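PDB 5ISU: Lmo0135 protein from Listeria monocytogenes EGD-e, which serves as the substrate-binding component of an ABC transporter, probably one that takes up peptides. Local coordinates for residues A[199-211]-A[490-502]. Residues are numbered along the deposited sequence; the frame is centred on the assembly and turned at random.
Sequences YFDGKPKLDKVTF and TMFRDLSKLYLTE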
ATOM      1  N   TYR A 199      -2.983  25.454   9.468  1.00 41.48           N
ATOM      2  CA  TYR A 199      -2.277  24.216   9.108  1.00 39.53           C
ATOM      3  C   TYR A 199      -0.790  24.425   9.379  1.00 40.56           C
ATOM      4  O   TYR A 199      -0.215  25.431   8.965  1.00 39.38           O
ATOM      5  CB  TYR A 199      -2.531  23.882   7.645  1.00 37.53           C
ATOM      6  CG  TYR A 199      -1.774  22.680   7.149  1.00 36.34           C
ATOM      7  CD1 TYR A 199      -1.970  21.431   7.727  1.00 33.39           C
ATOM      8  CD2 TYR A 199      -0.901  22.776   6.069  1.00 32.81           C
ATOM      9  CE1 TYR A 199      -1.279  20.323   7.269  1.00 33.53           C
ATOM     10  CE2 TYR A 199      -0.246  21.670   5.585  1.00 34.94           C
ATOM     11  CZ  TYR A 199      -0.433  20.433   6.201  1.00 34.73           C
ATOM     12  OH  TYR A 199       0.246  19.319   5.741  1.00 36.62           O
ATOM     13  N   PHE A 200      -0.162  23.471  10.051  1.00 39.88           N
ATOM     14  CA  PHE A 200       1.233  23.657  10.482  1.00 41.54           C
ATOM     15  C   PHE A 200       2.238  23.981   9.370  1.00 41.42           C
ATOM     16  O   PHE A 200       3.204  24.683   9.616  1.00 43.62           O
ATOM     17  CB  PHE A 200       1.748  22.436  11.256  1.00 39.53           C
ATOM     18  CG  PHE A 200       2.139  21.292  10.378  1.00 38.53           C
ATOM     19  CD1 PHE A 200       1.216  20.341   9.991  1.00 37.67           C
ATOM     20  CD2 PHE A 200       3.446  21.185   9.908  1.00 40.09           C
ATOM     21  CE1 PHE A 200       1.583  19.304   9.150  1.00 36.63           C
ATOM     22  CE2 PHE A 200       3.825  20.147   9.070  1.00 38.54           C
ATOM     23  CZ  PHE A 200       2.889  19.209   8.691  1.00 37.79           C
ATOM     24  N   ASP A 201       2.038  23.470   8.170  1.00 41.03           N
ATOM     25  CA  ASP A 201       3.065  23.668   7.151  1.00 45.83           C
ATOM     26  C   ASP A 201       2.845  24.912   6.285  1.00 46.70           C
ATOM     27  O   ASP A 201       3.594  25.124   5.322  1.00 48.64           O
ATOM     28  CB  ASP A 201       3.203  22.419   6.259  1.00 46.58           C
ATOM     29  CG  ASP A 201       4.612  22.249   5.709  1.00 48.09           C
ATOM     30  OD1 ASP A 201       5.571  22.494   6.470  1.00 48.77           O
ATOM     31  OD2 ASP A 201       4.766  21.835   4.543  1.00 48.11           O
ATOM     32  N   GLY A 202       1.838  25.720   6.632  1.00 44.19           N
ATOM     33  CA  GLY A 202       1.541  26.944   5.913  1.00 44.48           C
ATOM     34  C   GLY A 202       0.116  26.938   5.421  1.00 45.11           C
ATOM     35  O   GLY A 202      -0.435  25.896   5.064  1.00 43.28           O
ATOM     36  N   LYS A 203      -0.465  28.122   5.368  1.00 47.35           N
ATOM     37  CA  LYS A 203      -1.847  28.310   4.938  1.00 48.25           C
ATOM     38  C   LYS A 203      -2.071  27.740   3.519  1.00 43.84           C
ATOM     39  O   LYS A 203      -1.389  28.136   2.591  1.00 44.91           O
ATOM     40  CB  LYS A 203      -2.181  29.824   4.971  1.00 51.56           C
ATOM     41  CG  LYS A 203      -3.614  30.180   4.576  1.00 53.05           C
ATOM     42  CD  LYS A 203      -3.767  31.683   4.428  1.00 57.53           C
ATOM     43  CE  LYS A 203      -5.120  32.047   3.837  1.00 58.47           C
ATOM     44  NZ  LYS A 203      -5.207  33.502   3.531  1.00 60.83           N
ATOM     45  N   PRO A 204      -3.034  26.816   3.347  1.00 41.50           N
ATOM     46  CA  PRO A 204      -3.274  26.271   1.996  1.00 40.55           C
ATOM     47  C   PRO A 204      -3.662  27.330   0.949  1.00 43.33           C
ATOM     48  O   PRO A 204      -4.332  28.313   1.283  1.00 44.89           O
ATOM     49  CB  PRO A 204      -4.426  25.303   2.212  1.00 39.10           C
ATOM     50  CG  PRO A 204      -4.332  24.928   3.650  1.00 39.72           C
ATOM     51  CD  PRO A 204      -3.893  26.171   4.351  1.00 39.95           C
ATOM     52  N   LYS A 205      -3.239  27.110  -0.294  1.00 42.17           N
ATOM     53  CA  LYS A 205      -3.494  28.054  -1.389  1.00 47.66           C
ATOM     54  C   LYS A 205      -4.900  27.921  -1.968  1.00 46.72           C
ATOM     55  O   LYS A 205      -5.548  28.926  -2.234  1.00 46.06           O
ATOM     56  CB  LYS A 205      -2.423  27.893  -2.459  1.00 51.20           C
ATOM     57  CG  LYS A 205      -1.035  28.222  -1.921  1.00 57.20           C
ATOM     58  CD  LYS A 205       0.067  27.775  -2.856  1.00 63.84           C
ATOM     59  CE  LYS A 205       1.442  28.143  -2.321  1.00 70.08           C
ATOM     60  NZ  LYS A 205       1.645  29.621  -2.269  1.00 74.04           N
ATOM     61  N   LEU A 206      -5.365  26.687  -2.159  1.00 47.61           N
ATOM     62  CA  LEU A 206      -6.736  26.442  -2.629  1.00 47.32           C
ATOM     63  C   LEU A 206      -7.676  26.530  -1.419  1.00 46.75           C
ATOM     64  O   LEU A 206      -7.383  26.024  -0.331  1.00 45.58           O
ATOM     65  CB  LEU A 206      -6.860  25.083  -3.319  1.00 46.63           C
ATOM     66  CG  LEU A 206      -6.035  24.933  -4.612  1.00 48.09           C
ATOM     67  CD1 LEU A 206      -5.900  23.470  -5.008  1.00 47.41           C
ATOM     68  CD2 LEU A 206      -6.617  25.755  -5.756  1.00 49.28           C
ATOM     69  N   ASP A 207      -8.802  27.180  -1.627  1.00 48.87           N
ATOM     70  CA  ASP A 207      -9.772  27.405  -0.580  1.00 53.41           C
ATOM     71  C   ASP A 207     -10.672  26.182  -0.309  1.00 52.98           C
ATOM     72  O   ASP A 207     -10.899  25.839   0.841  1.00 55.77           O
ATOM     73  CB  ASP A 207     -10.619  28.641  -0.952  1.00 58.09           C
ATOM     74  CG  ASP A 207     -11.686  28.963   0.087  1.00 64.45           C
ATOM     75  OD1 ASP A 207     -11.436  28.753   1.300  1.00 68.85           O
ATOM     76  OD2 ASP A 207     -12.774  29.443  -0.313  1.00 69.91           O
ATOM     77  N   LYS A 208     -11.188  25.542  -1.356  1.00 55.21           N
ATOM     78  CA  LYS A 208     -12.091  24.382  -1.192  1.00 54.68           C
ATOM     79  C   LYS A 208     -11.651  23.160  -1.973  1.00 50.29           C
ATOM     80  O   LYS A 208     -11.084  23.290  -3.048  1.00 49.03           O
ATOM     81  CB  LYS A 208     -13.498  24.746  -1.630  1.00 58.23           C
ATOM     82  CG  LYS A 208     -14.075  25.898  -0.857  1.00 61.99           C
ATOM     83  CD  LYS A 208     -15.543  26.009  -1.140  1.00 69.20           C
ATOM     84  CE  LYS A 208     -16.143  27.209  -0.454  1.00 74.81           C
ATOM     85  NZ  LYS A 208     -17.613  27.180  -0.666  1.00 79.53           N
ATOM     86  N   VAL A 209     -11.881  21.978  -1.401  1.00 48.19           N
ATOM     87  CA  VAL A 209     -11.555  20.714  -2.056  1.00 44.91           C
ATOM     88  C   VAL A 209     -12.761  19.813  -1.926  1.00 45.95           C
ATOM     89  O   VAL A 209     -13.291  19.633  -0.836  1.00 46.48           O
ATOM     90  CB  VAL A 209     -10.319  20.032  -1.457  1.00 44.84           C
ATOM     91  CG1 VAL A 209     -10.110  18.652  -2.071  1.00 44.02           C
ATOM     92  CG2 VAL A 209      -9.075  20.876  -1.682  1.00 44.68           C
ATOM     93  N   THR A 210     -13.199  19.264  -3.052  1.00 46.22           N
ATOM     94  CA  THR A 210     -14.350  18.394  -3.081  1.00 48.24           C
ATOM     95  C   THR A 210     -13.906  17.080  -3.666  1.00 46.14           C
ATOM     96  O   THR A 210     -13.202  17.068  -4.676  1.00 44.10           O
ATOM     97  CB  THR A 210     -15.463  18.972  -3.984  1.00 52.33           C
ATOM     98  OG1 THR A 210     -15.839  20.266  -3.514  1.00 55.01           O
ATOM     99  CG2 THR A 210     -16.709  18.062  -4.008  1.00 55.55           C
ATOM    100  N   PHE A 211     -14.266  15.981  -3.009  1.00 44.16           N
ATOM    101  CA  PHE A 211     -13.977  14.646  -3.536  1.00 43.82           C
ATOM    102  C   PHE A 211     -15.259  14.185  -4.188  1.00 44.68           C
ATOM    103  O   PHE A 211     -16.243  13.943  -3.492  1.00 44.47           O
ATOM    104  CB  PHE A 211     -13.537  13.674  -2.441  1.00 42.33           C
ATOM    105  CG  PHE A 211     -12.153  13.948  -1.925  1.00 41.24           C
ATOM    106  CD1 PHE A 211     -11.046  13.359  -2.530  1.00 40.94           C
ATOM    107  CD2 PHE A 211     -11.951  14.809  -0.863  1.00 40.69           C
ATOM    108  CE1 PHE A 211      -9.767  13.607  -2.072  1.00 40.25           C
ATOM    109  CE2 PHE A 211     -10.666  15.081  -0.406  1.00 38.75           C
ATOM    110  CZ  PHE A 211      -9.579  14.469  -0.999  1.00 39.79           C
ATOM    111  N   THR A 490      -2.877   7.752  -2.013  1.00 39.31           N
ATOM    112  CA  THR A 490      -3.616   9.000  -1.806  1.00 38.07           C
ATOM    113  C   THR A 490      -3.472  10.077  -2.849  1.00 39.80           C
ATOM    114  O   THR A 490      -3.967  11.177  -2.640  1.00 42.47           O
ATOM    115  CB  THR A 490      -3.165   9.638  -0.492  1.00 36.92           C
ATOM    116  OG1 THR A 490      -1.839  10.169  -0.648  1.00 36.45           O
ATOM    117  CG2 THR A 490      -3.191   8.591   0.644  1.00 37.91           C
ATOM    118  N   MET A 491      -2.801   9.762  -3.952  1.00 40.87           N
ATOM    119  CA  MET A 491      -2.517  10.700  -5.057  1.00 41.92           C
ATOM    120  C   MET A 491      -1.434  11.661  -4.653  1.00 37.76           C
ATOM    121  O   MET A 491      -0.360  11.621  -5.218  1.00 38.62           O
ATOM    122  CB  MET A 491      -3.739  11.458  -5.586  1.00 43.01           C
ATOM    123  CG  MET A 491      -4.859  10.568  -6.070  1.00 47.45           C
ATOM    124  SD  MET A 491      -6.222  11.587  -6.649  1.00 51.83           S
ATOM    125  CE  MET A 491      -7.476  10.349  -6.908  1.00 50.97           C
ATOM    126  N   PHE A 492      -1.709  12.529  -3.689  1.00 36.57           N
ATOM    127  CA  PHE A 492      -0.706  13.476  -3.233  1.00 36.36           C
ATOM    128  C   PHE A 492      -0.508  13.382  -1.734  1.00 36.00           C
ATOM    129  O   PHE A 492      -1.397  12.916  -0.994  1.00 35.43           O
ATOM    130  CB  PHE A 492      -1.083  14.906  -3.585  1.00 37.34           C
ATOM    131  CG  PHE A 492      -0.962  15.238  -5.044  1.00 37.69           C
ATOM    132  CD1 PHE A 492       0.281  15.473  -5.606  1.00 39.23           C
ATOM    133  CD2 PHE A 492      -2.082  15.393  -5.831  1.00 37.74           C
ATOM    134  CE1 PHE A 492       0.414  15.811  -6.940  1.00 38.05           C
ATOM    135  CE2 PHE A 492      -1.961  15.742  -7.163  1.00 38.68           C
ATOM    136  CZ  PHE A 492      -0.707  15.940  -7.721  1.00 38.58           C
ATOM    137  N   ARG A 493       0.659  13.861  -1.308  1.00 34.40           N
ATOM    138  CA  ARG A 493       1.062  13.867   0.086  1.00 34.27           C
ATOM    139  C   ARG A 493       0.390  15.013   0.780  1.00 34.00           C
ATOM    140  O   ARG A 493      -0.160  14.843   1.885  1.00 34.05           O
ATOM    141  CB  ARG A 493       2.581  14.038   0.181  1.00 36.26           C
ATOM    142  CG  ARG A 493       3.198  13.998   1.586  1.00 37.32           C
ATOM    143  CD  ARG A 493       4.695  14.329   1.541  1.00 37.60           C
ATOM    144  NE  ARG A 493       4.909  15.610   0.861  1.00 39.11           N
ATOM    145  CZ  ARG A 493       4.775  16.813   1.413  1.00 38.24           C
ATOM    146  NH1 ARG A 493       4.474  16.950   2.686  1.00 38.36           N
ATOM    147  NH2 ARG A 493       4.936  17.893   0.672  1.00 40.04           N
ATOM    148  N   ASP A 494       0.400  16.173   0.116  1.00 32.42           N
ATOM    149  CA  ASP A 494      -0.130  17.377   0.700  1.00 34.59           C
ATOM    150  C   ASP A 494      -0.734  18.311  -0.367  1.00 36.95           C
ATOM    151  O   ASP A 494      -0.024  19.001  -1.102  1.00 36.03           O
ATOM    152  CB  ASP A 494       0.995  18.086   1.466  1.00 34.98           C
ATOM    153  CG  ASP A 494       0.498  19.245   2.335  1.00 36.52           C
ATOM    154  OD1 ASP A 494      -0.674  19.664   2.211  1.00 36.87           O
ATOM    155  OD2 ASP A 494       1.293  19.743   3.164  1.00 38.30           O
ATOM    156  N   LEU A 495      -2.061  18.345  -0.387  1.00 37.48           N
ATOM    157  CA  LEU A 495      -2.826  19.147  -1.326  1.00 39.32           C
ATOM    158  C   LEU A 495      -2.747  20.660  -1.093  1.00 40.19           C
ATOM    159  O   LEU A 495      -3.167  21.420  -1.960  1.00 38.93           O
ATOM    160  CB  LEU A 495      -4.300  18.710  -1.278  1.00 39.50           C
ATOM    161  CG  LEU A 495      -4.652  17.300  -1.771  1.00 38.23           C
ATOM    162  CD1 LEU A 495      -6.067  16.909  -1.384  1.00 38.15           C
ATOM    163  CD2 LEU A 495      -4.490  17.231  -3.273  1.00 40.83           C
ATOM    164  N   SER A 496      -2.247  21.088   0.074  1.00 38.95           N
ATOM    165  CA  SER A 496      -2.135  22.515   0.399  1.00 40.21           C
ATOM    166  C   SER A 496      -1.093  23.220  -0.463  1.00 41.93           C
ATOM    167  O   SER A 496      -1.079  24.461  -0.515  1.00 42.71           O
ATOM    168  CB  SER A 496      -1.777  22.726   1.883  1.00 40.75           C
ATOM    169  OG  SER A 496      -0.472  22.255   2.166  1.00 39.33           O
ATOM    170  N   LYS A 497      -0.217  22.437  -1.111  1.00 41.22           N
ATOM    171  CA  LYS A 497       0.793  22.972  -2.036  1.00 42.15           C
ATOM    172  C   LYS A 497       0.265  23.233  -3.461  1.00 42.06           C
ATOM    173  O   LYS A 497       0.926  23.940  -4.247  1.00 43.07           O
ATOM    174  CB  LYS A 497       2.014  22.053  -2.107  1.00 41.43           C
ATOM    175  CG  LYS A 497       2.641  21.724  -0.747  1.00 43.58           C
ATOM    176  CD  LYS A 497       2.902  22.954   0.115  1.00 45.69           C
ATOM    177  CE  LYS A 497       3.442  22.546   1.481  1.00 48.39           C
ATOM    178  NZ  LYS A 497       3.526  23.723   2.383  1.00 50.30           N
ATOM    179  N   LEU A 498      -0.895  22.678  -3.813  1.00 40.97           N
ATOM    180  CA  LEU A 498      -1.452  22.921  -5.167  1.00 42.07           C
ATOM    181  C   LEU A 498      -2.019  24.328  -5.237  1.00 43.22           C
ATOM    182  O   LEU A 498      -2.435  24.882  -4.224  1.00 45.12           O
ATOM    183  CB  LEU A 498      -2.538  21.901  -5.534  1.00 41.26           C
ATOM    184  CG  LEU A 498      -2.110  20.430  -5.618  1.00 41.25           C
ATOM    185  CD1 LEU A 498      -3.307  19.559  -5.955  1.00 41.22           C
ATOM    186  CD2 LEU A 498      -1.004  20.231  -6.644  1.00 41.59           C
ATOM    187  N   TYR A 499      -2.022  24.925  -6.423  1.00 45.30           N
ATOM    188  CA  TYR A 499      -2.550  26.282  -6.567  1.00 47.18           C
ATOM    189  C   TYR A 499      -3.167  26.471  -7.925  1.00 48.68           C
ATOM    190  O   TYR A 499      -2.741  25.848  -8.891  1.00 47.51           O
ATOM    191  CB  TYR A 499      -1.460  27.336  -6.292  1.00 46.99           C
ATOM    192  CG  TYR A 499      -0.216  27.228  -7.162  1.00 49.23           C
ATOM    193  CD1 TYR A 499      -0.176  27.809  -8.433  1.00 53.22           C
ATOM    194  CD2 TYR A 499       0.934  26.579  -6.705  1.00 50.34           C
ATOM    195  CE1 TYR A 499       0.958  27.710  -9.234  1.00 52.62           C
ATOM    196  CE2 TYR A 499       2.073  26.485  -7.498  1.00 50.33           C
ATOM    197  CZ  TYR A 499       2.075  27.056  -8.757  1.00 51.44           C
ATOM    198  OH  TYR A 499       3.187  26.972  -9.543  1.00 55.55           O
ATOM    199  N   LEU A 500      -4.179  27.330  -7.998  1.00 51.76           N
ATOM    200  CA  LEU A 500      -4.880  27.586  -9.257  1.00 58.00           C
ATOM    201  C   LEU A 500      -4.353  28.842  -9.914  1.00 59.44           C
ATOM    202  O   LEU A 500      -4.339  29.901  -9.297  1.00 60.17           O
ATOM    203  CB  LEU A 500      -6.380  27.752  -9.004  1.00 59.86           C
ATOM    204  CG  LEU A 500      -7.275  28.036 -10.210  1.00 62.80           C
ATOM    205  CD1 LEU A 500      -7.220  26.907 -11.224  1.00 63.78           C
ATOM    206  CD2 LEU A 500      -8.703  28.255  -9.745  1.00 65.55           C
ATOM    207  N   THR A 501      -3.928  28.708 -11.165  1.00 66.82           N
ATOM    208  CA  THR A 501      -3.456  29.819 -11.988  1.00 70.93           C
ATOM    209  C   THR A 501      -4.604  30.219 -12.922  1.00 82.04           C
ATOM    210  O   THR A 501      -4.779  29.623 -13.988  1.00 86.32           O
ATOM    211  CB  THR A 501      -2.240  29.395 -12.840  1.00 68.99           C
ATOM    212  OG1 THR A 501      -1.187  28.949 -11.983  1.00 65.75           O
ATOM    213  CG2 THR A 501      -1.738  30.547 -13.709  1.00 70.86           C
ATOM    214  N   GLU A 502      -5.403  31.204 -12.513  1.00 94.40           N
ATOM    215  CA  GLU A 502      -6.517  31.681 -13.353  1.00104.15           C
ATOM    216  C   GLU A 502      -6.086  32.914 -14.152  1.00109.84           C
ATOM    217  O   GLU A 502      -6.816  33.404 -15.017  1.00110.54           O
ATOM    218  CB  GLU A 502      -7.772  31.989 -12.521  1.00108.29           C
ATOM    219  CG  GLU A 502      -7.572  33.006 -11.396  1.00113.67           C
ATOM    220  CD  GLU A 502      -8.871  33.419 -10.715  1.00117.98           C
ATOM    221  OE1 GLU A 502      -8.875  33.533  -9.468  1.00119.76           O
ATOM    222  OE2 GLU A 502      -9.892  33.617 -11.416  1.00118.31           O
ATOM    223  OXT GLU A 502      -4.990  33.452 -13.955  1.00112.38           O
TER
HETATM  224  O   HOH W   1       3.960  19.582   3.141  1.00 42.92           O
HETATM  225  O   HOH W   2       0.965  24.239   3.254  1.00 44.77           O
HETATM  226  O   HOH W   3      -3.779  24.346  -1.975  1.00 36.81           O
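The Y199 hydroxyl donates a hydrogen bond to D494, with OH 2.8 Å from OD2. The two side chains come from opposite directions, and the ring and carboxylate planes stand 86° apart. The hydroxyl meets OD2 from well above the carboxylate plane. The other oxygen, OD1, is gripped twice from one face, by S496 OG at 2.6 Å and by S496 N. The bond from S496 N closes an Asx turn that leads into the 3-10 segment 495-497. With OG between the backbone N and the carbonyl carbon (chi1 67°), S496 reaches back to OD1 and lies close to the Y199 ring.

K497 bends at chi2 (-50°), which brings NZ to a salt bridge with D201 OD2 at 3.1 Å. Its bond to D201 O is weak. Water 1 donates to both D201 OD2 and D494 OD2 and accepts from R493 NH1. The lysine, the water and the nearby arginine probably ease the repulsion between the two acids. Water 2 joins G202 O, S496 OG and K497 NZ.

Further along, P204 CB rests on S496 CB at 3.7 Å. K205 N makes a weak bond to S496 O. The K205 chain runs beside Y499, pointing the same way, with CD 3.8 Å from Y499 CB. Water 3 links L206 N to L495 O and L498 O. L206 splits its branches: CD1 packs on L498 CB at 3.7 Å, and CD2 on L500 CB. Farther along the strand, L495 CD1 approaches F211 CZ at 4.3 Å and, more loosely, V209.

L206 also touches L20 of strand 19-24, and L495 touches A47 of helix 39-48. The contact lays the C-terminal tail against the loop entering strand 208-213 and the start of that strand, within a periplasmic-binding-protein fold of solute-binding family 5.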